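Local coordinates for Lmo0651 protein (Listeria monocytogenes serovar 1/2a, PDB 6EP3) that controls expression of the agr system in Listeria and mediates virulence, probably by binding regulatory DNA as a GntR-family transcription factor, at residues C139-S142 with Y148-R151; V81-T86 with K154-Q159. All coordinates share one frame; numbering follows the deposited sequence.

Contact 1. Residues C139-S142 with Y148-R151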
loop_
_atom_site.group_PDB
_atom_site.type_symbol
_atom_site.label_atom_id
_atom_site.label_comp_id
_atom_site.label_asym_id
_atom_site.label_seq_id
_atom_site.Cartn_x
_atom_site.Cartn_y
_atom_site.Cartn_z
ATOM N N CYS B 139 -12.549 7.427 6.622
ATOM C CA CYS B 139 -12.684 8.809 7.067
ATOM C C CYS B 139 -11.782 9.079 8.267
ATOM O O CYS B 139 -11.082 10.108 8.336
ATOM C CB CYS B 139 -14.154 9.090 7.394
ATOM S SG CYS B 139 -14.524 10.798 7.694
ATOM N N LEU B 140 -11.791 8.156 9.231
ATOM C CA LEU B 140 -10.852 8.252 10.346
ATOM C C LEU B 140 -9.417 8.388 9.848
ATOM O O LEU B 140 -8.655 9.234 10.332
ATOM C CB LEU B 140 -10.971 7.018 11.240
ATOM C CG LEU B 140 -12.171 6.967 12.176
ATOM C CD1 LEU B 140 -12.090 5.719 13.035
ATOM C CD2 LEU B 140 -12.212 8.214 13.037
ATOM N N ILE B 141 -9.044 7.580 8.856
ATOM C CA ILE B 141 -7.668 7.603 8.359
ATOM C C ILE B 141 -7.392 8.888 7.587
ATOM O O ILE B 141 -6.298 9.460 7.676
ATOM C CB ILE B 141 -7.388 6.356 7.507
ATOM C CG1 ILE B 141 -7.508 5.109 8.375
ATOM C CG2 ILE B 141 -6.004 6.440 6.869
ATOM C CD1 ILE B 141 -7.149 3.844 7.671
ATOM N N SER B 142 -8.375 9.363 6.824
ATOM C CA SER B 142 -8.227 10.604 6.083
ATOM C C SER B 142 -8.028 11.783 7.011
ATOM O O SER B 142 -7.509 12.819 6.584
ATOM C CB SER B 142 -9.457 10.850 5.211
ATOM O OG SER B 142 -10.469 11.511 5.955
ATOM N N TYR B 148 -1.996 8.834 0.321
ATOM C CA TYR B 148 -1.303 7.562 0.130
ATOM C C TYR B 148 -1.841 6.514 1.094
ATOM O O TYR B 148 -2.118 5.372 0.703
ATOM C CB TYR B 148 0.206 7.739 0.315
ATOM C CG TYR B 148 0.830 8.711 -0.658
ATOM C CD1 TYR B 148 1.234 9.974 -0.246
ATOM C CD2 TYR B 148 1.027 8.358 -1.986
ATOM C CE1 TYR B 148 1.808 10.864 -1.136
ATOM C CE2 TYR B 148 1.596 9.241 -2.882
ATOM C CZ TYR B 148 1.983 10.492 -2.451
ATOM O OH TYR B 148 2.550 11.371 -3.340
ATOM N N GLN B 149 -2.007 6.894 2.363
ATOM C CA GLN B 149 -2.535 5.963 3.350
ATOM C C GLN B 149 -3.974 5.594 3.034
ATOM O O GLN B 149 -4.376 4.433 3.207
ATOM C CB GLN B 149 -2.427 6.561 4.750
ATOM C CG GLN B 149 -1.004 6.923 5.161
ATOM C CD GLN B 149 -0.941 7.526 6.552
ATOM O OE1 GLN B 149 -1.967 7.899 7.123
ATOM N NE2 GLN B 149 0.265 7.610 7.111
ATOM N N VAL B 150 -4.765 6.565 2.567
ATOM C CA VAL B 150 -6.143 6.250 2.191
ATOM C C VAL B 150 -6.175 5.210 1.072
ATOM O O VAL B 150 -6.938 4.238 1.133
ATOM C CB VAL B 150 -6.905 7.530 1.800
ATOM C CG1 VAL B 150 -8.279 7.180 1.228
ATOM C CG2 VAL B 150 -7.041 8.454 3.003
ATOM N N ARG B 151 -5.336 5.381 0.047
ATOM C CA ARG B 151 -5.321 4.435 -1.069
ATOM C C ARG B 151 -4.840 3.057 -0.624
ATOM O O ARG B 151 -5.361 2.028 -1.079
ATOM C CB ARG B 151 -4.433 4.953 -2.199
ATOM C CG ARG B 151 -4.911 6.234 -2.865
ATOM C CD ARG B 151 -3.980 6.619 -4.011
ATOM N NE ARG B 151 -3.020 7.654 -3.632
ATOM C CZ ARG B 151 -3.262 8.959 -3.665
ATOM N NH1 ARG B 151 -4.442 9.407 -4.064
ATOM N NH2 ARG B 151 -2.318 9.817 -3.300
#
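The end of one helix meets the start of the next in an alpha-alpha hairpin of the all-helical FCD domain, where Ile141 and Ser142 of helix 126-142 pack on Gln149 and Val150 of helix 147-163. Between 139-142 and 148-151 the closest CA atoms are those of Ser142 and Val150, 6.2 Å apart. Val150 meets Ser142 with one methyl: its CG2 lies over the backbone of Ser142, 3.9 Å from Ser142 CA. The first torsion of Val150 (172°) sends CG1 anti to the backbone N and keeps CG2 beside that N, facing the hairpin partner. Ile141 reaches across with its branch methyl, CG2 standing 4.2 Å from Gln149 CB and 4.5 Å from Val150 CG2, while its side chain also packs on Phe90 and Val91 of helix 77-101. The amide of Gln149 comes about as near to that methyl as its CB does, with OE1 4.3 Å from Ile141 CG2; NE2 is hydrogen-bonded to OG1 of Thr86 of the second subunit. Ser142 turns its hydroxyl back along its own helix: OG donates to Cys139 O at 2.8 Å, meeting the carbonyl at a C=O...OG angle of 119°.

Contact 2. Residues V81-T86 with K154-Q159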
loop_
_atom_site.group_PDB
_atom_site.type_symbol
_atom_site.label_atom_id
_atom_site.label_comp_id
_atom_site.label_asym_id
_atom_site.label_seq_id
_atom_site.Cartn_x
_atom_site.Cartn_y
_atom_site.Cartn_z
ATOM N N VAL B 81 -6.358 -10.784 10.313
ATOM C CA VAL B 81 -5.901 -10.038 11.477
ATOM C C VAL B 81 -4.665 -9.210 11.145
ATOM O O VAL B 81 -4.496 -8.109 11.675
ATOM C CB VAL B 81 -5.665 -11.009 12.653
ATOM C CG1 VAL B 81 -5.013 -10.304 13.832
ATOM C CG2 VAL B 81 -6.986 -11.620 13.087
ATOM N N GLN B 82 -3.784 -9.711 10.273
ATOM C CA GLN B 82 -2.622 -8.920 9.858
ATOM C C GLN B 82 -3.056 -7.661 9.112
ATOM O O GLN B 82 -2.543 -6.555 9.361
ATOM C CB GLN B 82 -1.691 -9.768 8.991
ATOM C CG GLN B 82 -0.925 -10.832 9.771
ATOM C CD GLN B 82 -0.063 -11.712 8.887
ATOM O OE1 GLN B 82 -0.323 -11.863 7.696
ATOM N NE2 GLN B 82 0.964 -12.307 9.474
ATOM N N LEU B 83 -3.991 -7.819 8.172
ATOM C CA LEU B 83 -4.566 -6.670 7.480
ATOM C C LEU B 83 -5.198 -5.696 8.470
ATOM O O LEU B 83 -5.040 -4.475 8.342
ATOM C CB LEU B 83 -5.595 -7.140 6.451
ATOM C CG LEU B 83 -5.011 -8.081 5.396
ATOM C CD1 LEU B 83 -6.081 -8.582 4.431
ATOM C CD2 LEU B 83 -3.875 -7.399 4.636
ATOM N N MET B 84 -5.897 -6.226 9.479
ATOM C CA MET B 84 -6.542 -5.350 10.451
ATOM C C MET B 84 -5.522 -4.629 11.325
ATOM O O MET B 84 -5.745 -3.477 11.712
ATOM C CB MET B 84 -7.513 -6.156 11.310
ATOM C CG MET B 84 -8.956 -6.020 10.865
ATOM S SD MET B 84 -10.128 -6.488 12.144
ATOM C CE MET B 84 -9.502 -8.096 12.600
ATOM N N GLU B 85 -4.395 -5.272 11.626
ATOM C CA GLU B 85 -3.334 -4.586 12.356
ATOM C C GLU B 85 -2.776 -3.430 11.539
ATOM O O GLU B 85 -2.516 -2.343 12.075
ATOM C CB GLU B 85 -2.227 -5.572 12.730
ATOM C CG GLU B 85 -2.659 -6.639 13.721
ATOM C CD GLU B 85 -1.594 -7.694 13.946
ATOM O OE1 GLU B 85 -1.721 -8.463 14.922
ATOM O OE2 GLU B 85 -0.633 -7.760 13.150
ATOM N N THR B 86 -2.590 -3.642 10.233
ATOM C CA THR B 86 -2.170 -2.535 9.378
ATOM C C THR B 86 -3.184 -1.396 9.427
ATOM O O THR B 86 -2.825 -0.221 9.625
ATOM C CB THR B 86 -1.966 -3.026 7.944
ATOM O OG1 THR B 86 -0.927 -4.016 7.922
ATOM C CG2 THR B 86 -1.595 -1.868 7.026
ATOM N N LYS B 154 -7.640 1.445 1.137
ATOM C CA LYS B 154 -8.657 1.056 0.164
ATOM C C LYS B 154 -8.291 -0.260 -0.510
ATOM O O LYS B 154 -9.151 -1.126 -0.715
ATOM C CB LYS B 154 -8.841 2.154 -0.882
ATOM C CG LYS B 154 -9.749 3.300 -0.453
ATOM C CD LYS B 154 -9.902 4.319 -1.577
ATOM C CE LYS B 154 -10.911 5.401 -1.220
ATOM N NZ LYS B 154 -11.029 6.440 -2.287
ATOM N N GLN B 155 -7.013 -0.421 -0.862
ATOM C CA GLN B 155 -6.566 -1.679 -1.455
ATOM C C GLN B 155 -6.741 -2.835 -0.472
ATOM O O GLN B 155 -7.162 -3.939 -0.851
ATOM C CB GLN B 155 -5.101 -1.562 -1.880
ATOM C CG GLN B 155 -4.919 -1.150 -3.326
ATOM C CD GLN B 155 -5.444 -2.176 -4.305
ATOM O OE1 GLN B 155 -5.991 -1.824 -5.350
ATOM N NE2 GLN B 155 -5.284 -3.452 -3.973
ATOM N N ILE B 156 -6.422 -2.589 0.800
ATOM C CA ILE B 156 -6.630 -3.604 1.834
ATOM C C ILE B 156 -8.103 -3.986 1.928
ATOM O O ILE B 156 -8.450 -5.170 2.046
ATOM C CB ILE B 156 -6.106 -3.105 3.190
ATOM C CG1 ILE B 156 -4.579 -3.075 3.205
ATOM C CG2 ILE B 156 -6.653 -3.970 4.316
ATOM C CD1 ILE B 156 -4.027 -2.585 4.518
ATOM N N PHE B 157 -8.991 -2.988 1.914
ATOM C CA PHE B 157 -10.422 -3.256 2.004
ATOM C C PHE B 157 -10.895 -4.057 0.802
ATOM O O PHE B 157 -11.729 -4.962 0.933
ATOM C CB PHE B 157 -11.201 -1.940 2.095
ATOM C CG PHE B 157 -11.170 -1.301 3.453
ATOM C CD1 PHE B 157 -11.133 -2.074 4.597
ATOM C CD2 PHE B 157 -11.202 0.078 3.584
ATOM C CE1 PHE B 157 -11.113 -1.492 5.854
ATOM C CE2 PHE B 157 -11.185 0.670 4.837
ATOM C CZ PHE B 157 -11.141 -0.117 5.972
ATOM N N PHE B 158 -10.375 -3.731 -0.380
ATOM C CA PHE B 158 -10.699 -4.499 -1.576
ATOM C C PHE B 158 -10.323 -5.960 -1.392
ATOM O O PHE B 158 -11.122 -6.869 -1.668
ATOM C CB PHE B 158 -9.977 -3.907 -2.787
ATOM C CG PHE B 158 -10.209 -4.668 -4.059
ATOM C CD1 PHE B 158 -9.350 -5.682 -4.446
ATOM C CD2 PHE B 158 -11.290 -4.362 -4.871
ATOM C CE1 PHE B 158 -9.568 -6.381 -5.616
ATOM C CE2 PHE B 158 -11.511 -5.057 -6.045
ATOM C CZ PHE B 158 -10.651 -6.068 -6.415
ATOM N N GLN B 159 -9.096 -6.199 -0.932
ATOM C CA GLN B 159 -8.634 -7.569 -0.754
ATOM C C GLN B 159 -9.481 -8.307 0.278
ATOM O O GLN B 159 -9.835 -9.475 0.080
ATOM C CB GLN B 159 -7.156 -7.574 -0.357
ATOM C CG GLN B 159 -6.212 -7.158 -1.482
ATOM C CD GLN B 159 -5.193 -8.231 -1.823
ATOM O OE1 GLN B 159 -5.380 -9.405 -1.504
ATOM N NE2 GLN B 159 -4.106 -7.830 -2.476
#
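No ring comes between Ile156 and the two side chains it meets, Leu83 and Thr86; the flat groups next to Ile156 have their main neighbours outside the two segments. Phe157 stacks its ring on that of His134 and packs beside Ile137 and Leu138, all on helix 126-142, and it also touches Ile87 of helix 77-101, while the ring of Phe158 meets that of His162 with the planes at about 45° and touches Gln57 and Ile59, next to the strand hairpin of the winged-helix DNA-binding region. Ile156 supplies the contact from helix 147-163, its CA lying 6.7 Å from that of Leu83. Both its branches are used. The methyl CG2 sits 4.0 Å from Leu83 CB, whereas CD1, at the end of an extended arm (chi2 180°), presses on Thr86, 3.6 Å from CG2 and 4.0 Å from CB of that residue. Two long helices of the FCD bundle, 77-101 and 147-163, are joined here through buried aliphatic groups, with Ile87 adding to the cover of Ile156. Thr86 divides its roles by its first torsion (-62°): CG2 is anti to the backbone N and turns to Ile156, while OG1 stays beside that N, within 3.3 Å of Gln82 O in a weak hydrogen bond, its bond to Gln149 of the second subunit aside. Gln82 O is shared further, since it accepts hydrogen bonds from the backbone N of Thr86, at 3.0 Å, and from ND2 of Asn146 of the second subunit.

Overall arrangement
Helix 147-163 carries one side of both contacts, its first turn in contact 1 and its middle in contact 2, and the two centres lie 12 Å apart. Along the chain the order is 81-86, 139-142, 148-151, 154-159, so the local hairpin of contact 1 is nested inside the much longer loop closed by contact 2. The helix is therefore held near its start by the helix just before it in sequence and farther along by helix 77-101, with all four segments in the FCD domain. Both sites also touch the second subunit, which ties the packing inside each helical bundle to the pairing of the two chains.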